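Local coordinates for protein Uly1 (Catenovulum maritimum, PDB 7DRQ) that probably cleaves the marine algal polysaccharide ulvan, acting as a calcium-binding lyase of polysaccharide lyase family 24, at residues A[220-231]-A[242-251]; A[44-53]-A[106-114]. One frame throughout, in Å; residues are numbered along the deposited sequence.

In the fold
Uly1 folds as a β-propeller, and the two contacts hold different parts of it. Contact 1 lies within one blade, where hairpin 225-234/239-245 supplies the last two strands of a four-stranded sheet, 239-245 at its edge; its centre is about 16 Å from the chain centre, and it is partly buried. Contact 2 is buried, about 8 Å from the chain centre, and joins two blades through the loop before strand 53-56 and the start of strand 111-115. The chemistry follows: strand pairing, a phenylalanine ring between an amide and a methyl and a leucine-covered arginine in 220-231/242-251, against methyl groups, one direct hydrogen bond and three bridging waters in 44-53/106-114. The two do not touch.

Contact 1 of 2, residues A[220-231]-A[242-251]; sequences QGSSHDGRVVFN and HFKSFNVLGA
R227 and L249 cross at about a right angle on the last hairpin of a β-propeller blade, where strand 225-234 pairs antiparallel with strand 239-245 and with the loop that follows it. L249 has the most surface buried here: its CD1 sits over the centre of the R227 guanidinium, 3.5 Å from R227 CZ. The other methyl, L249 CD2, lies 3.4 Å from D225 O and close against the CA of G226. R227 leaves the backbone with CG between N and the carbonyl carbon (chi1 60°), and an extended chain then carries it past L249 CG. Q220 OE1 lies at the edge of the guanidinium, in its plane, and holds it against rotation, accepting side-on from R227 NE at 2.9 Å and from NH2. Across the opposite face S245 OG comes to 3.1 Å from R227 NH1, at an angle too poor for a hydrogen bond.

Further along, the F243 ring is sandwiched. V229 CG2 makes a CH-pi contact over one face, 3.7 Å from the centroid of the F243 ring, and the N231 amide stacks on the other with its plane only 10° away; L201 and L216 also touch this ring. F230 and K244 form the hydrogen-bonded pair of the ladder. Past F246 the side chain of N247 takes over the pairing: OD1 of N247 accepts from V228 N at 3.0 Å, and its ND2 donates to G226 O. Beyond L249, the N-H of G250 points at the syn lone pair of D225 OD1, 2.8 Å away and nearly straight at 168°.

Contact 2 of 2, residues A[44-53]-A[106-114]; sequences NAIAPHGDAI and ETHNTIAVA
D51 and V113 supply the one direct hydrogen bond between these backbones, V113 N to D51 O at 3.1 Å, made where D51 centres an inverse gamma turn and the strand beginning at I111 passes alongside it. Water bridges continue the link: one water joins H49 O to I111 N, and another joins D51 N to T110 OG1. Between them G50 packs against T110, so closely that a CB on G50 would clash with T110 CB.

From the loop, H49 brings its ring to the turn at T107, chi1 (-161°) setting CG opposite the backbone N; the carbonyl O of T107 lies in the ring plane at the edge, 3.2 Å from H49 CD2. The methyl T110 CG2 approaches the same carbon obliquely, 3.5 Å from H49 CD2. A further water connects H49 NE2 with T107 OG1, which also bonds to the backbone N of G43, while H49 ND1 bonds to K446. Cutting H49 back to an alanine is likely to leave K446 and the bridging water without this partner, with a gap beside T107 and T110.

I46 CD1 rests 3.4 Å from E106 O, and T107 CG2 lies 3.6 Å from A45 O, the same oxygen that sits over one face of the H49 ring. T107 stands in the type I turn E106 to N109. D51 OD2 forms a salt bridge with K54, which also bonds to V113 O. Such a joint is that of neighbouring β-propeller blades, with the loop entering the first strand of one blade, 53-56, laid against the first strand of the next, 111-115.

Contact 1 of 2, residues A[220-231]-A[242-251]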
loop_
_atom_site.group_PDB
_atom_site.type_symbol
_atom_site.label_atom_id
_atom_site.label_comp_id
_atom_site.label_asym_id
_atom_site.label_seq_id
_atom_site.Cartn_x
_atom_site.Cartn_y
_atom_site.Cartn_z
ATOM N N GLN A 220 9.424 -1.531 8.840
ATOM C CA GLN A 220 9.758 -1.346 10.240
ATOM C C GLN A 220 10.928 -0.383 10.357
ATOM O O GLN A 220 11.901 -0.486 9.606
ATOM C CB GLN A 220 10.113 -2.660 10.921
ATOM C CG GLN A 220 10.147 -2.520 12.447
ATOM C CD GLN A 220 10.328 -3.846 13.161
ATOM O OE1 GLN A 220 10.992 -4.748 12.660
ATOM N NE2 GLN A 220 9.734 -3.966 14.345
ATOM N N GLY A 221 10.829 0.534 11.308
ATOM C CA GLY A 221 11.939 1.424 11.600
ATOM C C GLY A 221 11.663 2.855 11.193
ATOM O O GLY A 221 10.551 3.361 11.376
ATOM N N SER A 222 12.665 3.516 10.633
ATOM C CA SER A 222 12.591 4.932 10.305
ATOM C C SER A 222 13.121 5.152 8.898
ATOM O O SER A 222 13.641 4.236 8.258
ATOM C CB SER A 222 13.406 5.759 11.300
ATOM O OG SER A 222 14.786 5.579 11.035
ATOM N N SER A 223 13.034 6.405 8.438
ATOM C CA SER A 223 13.623 6.775 7.157
ATOM C C SER A 223 15.150 6.762 7.168
ATOM O O SER A 223 15.753 6.883 6.096
ATOM C CB SER A 223 13.123 8.160 6.739
ATOM O OG SER A 223 13.665 9.147 7.598
ATOM N N HIS A 224 15.792 6.623 8.332
ATOM C CA HIS A 224 17.246 6.470 8.393
ATOM C C HIS A 224 17.690 5.035 8.641
ATOM O O HIS A 224 18.869 4.727 8.444
ATOM C CB HIS A 224 17.836 7.370 9.482
ATOM C CG HIS A 224 17.663 8.824 9.200
ATOM N ND1 HIS A 224 18.634 9.583 8.584
ATOM C CD2 HIS A 224 16.626 9.658 9.441
ATOM C CE1 HIS A 224 18.196 10.825 8.452
ATOM N NE2 HIS A 224 16.987 10.897 8.975
ATOM N N ASP A 225 16.773 4.155 9.044
ATOM C CA ASP A 225 17.120 2.784 9.424
ATOM C C ASP A 225 15.808 1.999 9.333
ATOM O O ASP A 225 15.040 1.954 10.295
ATOM C CB ASP A 225 17.715 2.727 10.821
ATOM C CG ASP A 225 18.302 1.365 11.174
ATOM O OD1 ASP A 225 18.595 0.561 10.266
ATOM O OD2 ASP A 225 18.479 1.098 12.384
ATOM N N GLY A 226 15.551 1.427 8.165
ATOM C CA GLY A 226 14.261 0.809 7.902
ATOM C C GLY A 226 14.400 -0.503 7.157
ATOM O O GLY A 226 15.308 -0.690 6.348
ATOM N N ARG A 227 13.461 -1.412 7.422
ATOM C CA ARG A 227 13.443 -2.707 6.756
ATOM C C ARG A 227 12.016 -3.056 6.372
ATOM O O ARG A 227 11.053 -2.485 6.891
ATOM C CB ARG A 227 14.026 -3.828 7.636
ATOM C CG ARG A 227 13.298 -4.053 8.955
ATOM C CD ARG A 227 13.775 -5.356 9.611
ATOM N NE ARG A 227 13.255 -5.507 10.972
ATOM C CZ ARG A 227 13.923 -6.083 11.965
ATOM N NH1 ARG A 227 15.135 -6.568 11.754
ATOM N NH2 ARG A 227 13.370 -6.179 13.165
ATOM N N VAL A 228 11.896 -3.989 5.435
ATOM C CA VAL A 228 10.631 -4.655 5.148
ATOM C C VAL A 228 10.610 -5.965 5.919
ATOM O O VAL A 228 11.581 -6.738 5.870
ATOM C CB VAL A 228 10.453 -4.894 3.641
ATOM C CG1 VAL A 228 9.290 -5.860 3.389
ATOM C CG2 VAL A 228 10.174 -3.552 2.934
ATOM N N VAL A 229 9.517 -6.202 6.653
ATOM C CA VAL A 229 9.288 -7.465 7.346
ATOM C C VAL A 229 8.027 -8.083 6.766
ATOM O O VAL A 229 7.119 -7.369 6.331
ATOM C CB VAL A 229 9.159 -7.295 8.875
ATOM C CG1 VAL A 229 10.485 -6.783 9.485
ATOM C CG2 VAL A 229 8.005 -6.365 9.233
ATOM N N PHE A 230 7.984 -9.413 6.733
ATOM C CA PHE A 230 6.819 -10.092 6.179
ATOM C C PHE A 230 6.567 -11.389 6.933
ATOM O O PHE A 230 7.482 -11.988 7.503
ATOM C CB PHE A 230 6.966 -10.362 4.668
ATOM C CG PHE A 230 8.090 -11.312 4.306
ATOM C CD1 PHE A 230 9.418 -10.894 4.338
ATOM C CD2 PHE A 230 7.809 -12.607 3.900
ATOM C CE1 PHE A 230 10.444 -11.763 3.989
ATOM C CE2 PHE A 230 8.822 -13.488 3.546
ATOM C CZ PHE A 230 10.148 -13.066 3.598
ATOM N N ASN A 231 5.304 -11.821 6.936
ATOM C CA ASN A 231 4.933 -13.045 7.624
ATOM C C ASN A 231 3.867 -13.760 6.803
ATOM O O ASN A 231 3.464 -13.298 5.730
ATOM C CB ASN A 231 4.458 -12.763 9.058
ATOM C CG ASN A 231 3.262 -11.821 9.107
ATOM O OD1 ASN A 231 2.687 -11.467 8.080
ATOM N ND2 ASN A 231 2.886 -11.410 10.315
ATOM N N HIS A 242 5.990 -15.516 12.796
ATOM C CA HIS A 242 6.823 -14.396 13.217
ATOM C C HIS A 242 7.292 -13.610 12.002
ATOM O O HIS A 242 7.658 -14.194 10.981
ATOM C CB HIS A 242 8.032 -14.927 13.997
ATOM C CG HIS A 242 8.818 -13.874 14.720
ATOM N ND1 HIS A 242 9.500 -12.868 14.070
ATOM C CD2 HIS A 242 9.074 -13.710 16.042
ATOM C CE1 HIS A 242 10.112 -12.106 14.962
ATOM N NE2 HIS A 242 9.885 -12.606 16.166
ATOM N N PHE A 243 7.268 -12.280 12.112
ATOM C CA PHE A 243 7.779 -11.428 11.039
ATOM C C PHE A 243 9.208 -11.824 10.684
ATOM O O PHE A 243 10.029 -12.103 11.561
ATOM C CB PHE A 243 7.752 -9.957 11.461
ATOM C CG PHE A 243 6.503 -9.214 11.057
ATOM C CD1 PHE A 243 6.030 -9.261 9.749
ATOM C CD2 PHE A 243 5.819 -8.453 11.989
ATOM C CE1 PHE A 243 4.892 -8.556 9.385
ATOM C CE2 PHE A 243 4.674 -7.753 11.642
ATOM C CZ PHE A 243 4.206 -7.804 10.335
ATOM N N LYS A 244 9.501 -11.837 9.389
ATOM C CA LYS A 244 10.818 -12.171 8.871
ATOM C C LYS A 244 11.364 -10.974 8.103
ATOM O O LYS A 244 10.644 -10.349 7.323
ATOM C CB LYS A 244 10.733 -13.405 7.960
ATOM C CG LYS A 244 12.051 -13.798 7.301
ATOM C CD LYS A 244 11.957 -15.145 6.610
ATOM C CE LYS A 244 11.912 -16.275 7.626
ATOM N NZ LYS A 244 13.136 -16.289 8.479
ATOM N N SER A 245 12.639 -10.648 8.316
ATOM C CA SER A 245 13.234 -9.475 7.689
ATOM C C SER A 245 13.684 -9.772 6.265
ATOM O O SER A 245 14.481 -10.692 6.034
ATOM C CB SER A 245 14.443 -9.007 8.505
ATOM O OG SER A 245 14.044 -8.675 9.810
ATOM N N PHE A 246 13.201 -8.980 5.308
ATOM C CA PHE A 246 13.794 -9.032 3.979
ATOM C C PHE A 246 15.198 -8.432 3.986
ATOM O O PHE A 246 16.112 -8.965 3.342
ATOM C CB PHE A 246 12.936 -8.293 2.948
ATOM C CG PHE A 246 13.667 -8.089 1.653
ATOM C CD1 PHE A 246 13.806 -9.139 0.765
ATOM C CD2 PHE A 246 14.306 -6.891 1.376
ATOM C CE1 PHE A 246 14.531 -8.989 -0.399
ATOM C CE2 PHE A 246 15.040 -6.735 0.206
ATOM C CZ PHE A 246 15.147 -7.786 -0.678
ATOM N N ASN A 247 15.372 -7.308 4.676
ATOM C CA ASN A 247 16.663 -6.661 4.850
ATOM C C ASN A 247 16.849 -6.337 6.326
ATOM O O ASN A 247 15.893 -6.300 7.107
ATOM C CB ASN A 247 16.797 -5.393 3.965
ATOM C CG ASN A 247 15.854 -4.267 4.382
ATOM O OD1 ASN A 247 14.634 -4.427 4.383
ATOM N ND2 ASN A 247 16.424 -3.123 4.730
ATOM N N VAL A 248 18.106 -6.125 6.722
ATOM C CA VAL A 248 18.413 -5.925 8.132
ATOM C C VAL A 248 18.080 -4.500 8.560
ATOM O O VAL A 248 17.957 -3.576 7.750
ATOM C CB VAL A 248 19.889 -6.244 8.423
ATOM C CG1 VAL A 248 20.256 -7.637 7.919
ATOM C CG2 VAL A 248 20.788 -5.173 7.783
ATOM N N LEU A 249 17.951 -4.321 9.868
ATOM C CA LEU A 249 18.143 -3.010 10.464
ATOM C C LEU A 249 19.589 -2.894 10.921
ATOM O O LEU A 249 20.285 -3.897 11.119
ATOM C CB LEU A 249 17.194 -2.780 11.639
ATOM C CG LEU A 249 15.699 -2.682 11.314
ATOM C CD1 LEU A 249 14.868 -2.771 12.573
ATOM C CD2 LEU A 249 15.385 -1.392 10.549
ATOM N N GLY A 250 20.050 -1.655 11.055
ATOM C CA GLY A 250 21.432 -1.422 11.457
ATOM C C GLY A 250 22.443 -1.950 10.462
ATOM O O GLY A 250 23.477 -2.502 10.860
ATOM N N ALA A 251 22.168 -1.797 9.166
ATOM C CA ALA A 251 23.076 -2.313 8.148
ATOM C C ALA A 251 24.469 -1.703 8.247
ATOM O O ALA A 251 25.430 -2.318 7.781
ATOM C CB ALA A 251 22.508 -2.059 6.746
HETATM O O HOH W 1 20.096 -0.137 8.022
#

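Contact 2 of 2, residues A[44-53]-A[106-114]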
loop_
_atom_site.group_PDB
_atom_site.type_symbol
_atom_site.label_atom_id
_atom_site.label_comp_id
_atom_site.label_asym_id
_atom_site.label_seq_id
_atom_site.Cartn_x
_atom_site.Cartn_y
_atom_site.Cartn_z
ATOM N N ASN A 44 -4.446 14.652 1.555
ATOM C CA ASN A 44 -5.755 15.038 2.066
ATOM C C ASN A 44 -6.813 13.956 1.877
ATOM O O ASN A 44 -7.946 14.143 2.322
ATOM C CB ASN A 44 -6.216 16.363 1.429
ATOM C CG ASN A 44 -6.358 16.294 -0.078
ATOM O OD1 ASN A 44 -6.336 15.220 -0.677
ATOM N ND2 ASN A 44 -6.534 17.461 -0.707
ATOM N N ALA A 45 -6.462 12.814 1.282
ATOM C CA ALA A 45 -7.445 11.793 0.908
ATOM C C ALA A 45 -7.015 10.445 1.482
ATOM O O ALA A 45 -6.109 9.793 0.947
ATOM C CB ALA A 45 -7.608 11.731 -0.610
ATOM N N ILE A 46 -7.663 10.036 2.577
ATOM C CA ILE A 46 -7.386 8.747 3.208
ATOM C C ILE A 46 -8.314 7.642 2.707
ATOM O O ILE A 46 -8.126 6.472 3.071
ATOM C CB ILE A 46 -7.479 8.902 4.743
ATOM C CG1 ILE A 46 -6.714 7.785 5.465
ATOM C CG2 ILE A 46 -8.947 9.006 5.198
ATOM C CD1 ILE A 46 -6.382 8.106 6.921
ATOM N N ALA A 47 -9.291 7.975 1.868
ATOM C CA ALA A 47 -10.244 7.016 1.315
ATOM C C ALA A 47 -10.633 7.394 -0.111
ATOM O O ALA A 47 -11.123 8.510 -0.346
ATOM C CB ALA A 47 -11.489 6.933 2.202
ATOM N N PRO A 48 -10.428 6.512 -1.102
ATOM C CA PRO A 48 -9.774 5.209 -1.002
ATOM C C PRO A 48 -8.261 5.372 -0.998
ATOM O O PRO A 48 -7.717 6.149 -1.775
ATOM C CB PRO A 48 -10.259 4.477 -2.255
ATOM C CG PRO A 48 -10.468 5.556 -3.247
ATOM C CD PRO A 48 -10.831 6.812 -2.487
ATOM N N HIS A 49 -7.590 4.637 -0.118
ATOM C CA HIS A 49 -6.154 4.784 0.039
ATOM C C HIS A 49 -5.613 3.559 0.759
ATOM O O HIS A 49 -6.268 3.025 1.656
ATOM C CB HIS A 49 -5.822 6.053 0.829
ATOM C CG HIS A 49 -4.415 6.527 0.653
ATOM N ND1 HIS A 49 -3.851 6.732 -0.587
ATOM C CD2 HIS A 49 -3.471 6.875 1.560
ATOM C CE1 HIS A 49 -2.612 7.172 -0.436
ATOM N NE2 HIS A 49 -2.360 7.273 0.858
ATOM N N GLY A 50 -4.409 3.139 0.370
ATOM C CA GLY A 50 -3.785 1.971 0.974
ATOM C C GLY A 50 -4.312 0.680 0.370
ATOM O O GLY A 50 -4.931 0.659 -0.699
ATOM N N ASP A 51 -4.059 -0.421 1.085
ATOM C CA ASP A 51 -4.431 -1.758 0.625
ATOM C C ASP A 51 -5.899 -2.034 0.971
ATOM O O ASP A 51 -6.249 -2.926 1.747
ATOM C CB ASP A 51 -3.496 -2.790 1.244
ATOM C CG ASP A 51 -3.621 -4.140 0.602
ATOM O OD1 ASP A 51 -3.958 -4.202 -0.606
ATOM O OD2 ASP A 51 -3.396 -5.143 1.309
ATOM N N ALA A 52 -6.764 -1.226 0.371
ATOM C CA ALA A 52 -8.115 -1.042 0.878
ATOM C C ALA A 52 -9.180 -1.800 0.105
ATOM O O ALA A 52 -10.368 -1.638 0.407
ATOM C CB ALA A 52 -8.468 0.455 0.887
ATOM N N ILE A 53 -8.816 -2.602 -0.890
ATOM C CA ILE A 53 -9.828 -3.339 -1.637
ATOM C C ILE A 53 -9.302 -4.723 -1.995
ATOM O O ILE A 53 -8.172 -4.861 -2.474
ATOM C CB ILE A 53 -10.280 -2.564 -2.894
ATOM C CG1 ILE A 53 -11.134 -3.456 -3.792
ATOM C CG2 ILE A 53 -9.099 -1.972 -3.657
ATOM C CD1 ILE A 53 -11.985 -2.661 -4.766
ATOM N N GLU A 106 -3.943 11.892 8.668
ATOM C CA GLU A 106 -2.652 11.222 8.525
ATOM C C GLU A 106 -2.811 10.089 7.505
ATOM O O GLU A 106 -3.269 8.995 7.842
ATOM C CB GLU A 106 -2.191 10.751 9.914
ATOM C CG GLU A 106 -1.136 9.683 10.028
ATOM C CD GLU A 106 0.194 9.999 9.368
ATOM O OE1 GLU A 106 0.217 10.058 8.132
ATOM O OE2 GLU A 106 1.233 10.106 10.076
ATOM N N THR A 107 -2.451 10.351 6.239
ATOM C CA THR A 107 -2.722 9.379 5.182
ATOM C C THR A 107 -1.774 8.182 5.191
ATOM O O THR A 107 -1.977 7.265 4.388
ATOM C CB THR A 107 -2.705 10.041 3.792
ATOM O OG1 THR A 107 -1.536 10.859 3.636
ATOM C CG2 THR A 107 -3.973 10.897 3.579
ATOM N N HIS A 108 -0.752 8.146 6.058
ATOM C CA HIS A 108 -0.042 6.885 6.241
ATOM C C HIS A 108 -0.962 5.828 6.826
ATOM O O HIS A 108 -0.752 4.629 6.610
ATOM C CB HIS A 108 1.156 7.039 7.183
ATOM C CG HIS A 108 2.278 7.851 6.614
ATOM N ND1 HIS A 108 2.322 9.227 6.710
ATOM C CD2 HIS A 108 3.406 7.480 5.964
ATOM C CE1 HIS A 108 3.424 9.667 6.127
ATOM N NE2 HIS A 108 4.103 8.627 5.674
ATOM N N ASN A 109 -1.950 6.255 7.604
ATOM C CA ASN A 109 -2.651 5.393 8.550
ATOM C C ASN A 109 -3.845 4.703 7.911
ATOM O O ASN A 109 -4.968 4.776 8.403
ATOM C CB ASN A 109 -3.083 6.212 9.759
ATOM C CG ASN A 109 -1.918 6.600 10.638
ATOM O OD1 ASN A 109 -0.783 6.700 10.172
ATOM N ND2 ASN A 109 -2.199 6.847 11.918
ATOM N N THR A 110 -3.592 4.014 6.809
ATOM C CA THR A 110 -4.645 3.372 6.036
ATOM C C THR A 110 -5.199 2.139 6.757
ATOM O O THR A 110 -4.664 1.665 7.761
ATOM C CB THR A 110 -4.108 2.982 4.661
ATOM O OG1 THR A 110 -2.951 2.138 4.838
ATOM C CG2 THR A 110 -3.729 4.215 3.888
ATOM N N ILE A 111 -6.298 1.621 6.213
ATOM C CA ILE A 111 -6.913 0.377 6.666
ATOM C C ILE A 111 -6.696 -0.667 5.584
ATOM O O ILE A 111 -7.327 -0.605 4.520
ATOM C CB ILE A 111 -8.410 0.543 6.944
ATOM C CG1 ILE A 111 -8.693 1.773 7.818
ATOM C CG2 ILE A 111 -8.970 -0.753 7.554
ATOM C CD1 ILE A 111 -10.104 2.358 7.557
ATOM N N ALA A 112 -5.841 -1.647 5.861
ATOM C CA ALA A 112 -5.604 -2.742 4.932
ATOM C C ALA A 112 -6.530 -3.904 5.263
ATOM O O ALA A 112 -6.826 -4.161 6.432
ATOM C CB ALA A 112 -4.151 -3.212 4.994
ATOM N N VAL A 113 -7.001 -4.595 4.222
ATOM C CA VAL A 113 -7.906 -5.723 4.393
ATOM C C VAL A 113 -7.377 -6.910 3.596
ATOM O O VAL A 113 -6.797 -6.749 2.517
ATOM C CB VAL A 113 -9.359 -5.376 3.969
ATOM C CG1 VAL A 113 -9.414 -4.963 2.478
ATOM C CG2 VAL A 113 -10.313 -6.533 4.264
ATOM N N ALA A 114 -7.573 -8.110 4.141
ATOM C CA ALA A 114 -7.312 -9.339 3.407
ATOM C C ALA A 114 -8.293 -10.422 3.834
ATOM O O ALA A 114 -8.780 -10.431 4.970
ATOM C CB ALA A 114 -5.883 -9.855 3.631
HETATM O O HOH W 2 -7.651 2.722 4.068
HETATM O O HOH W 3 -0.100 8.917 2.089
HETATM O O HOH W 4 -2.768 -0.187 3.626
#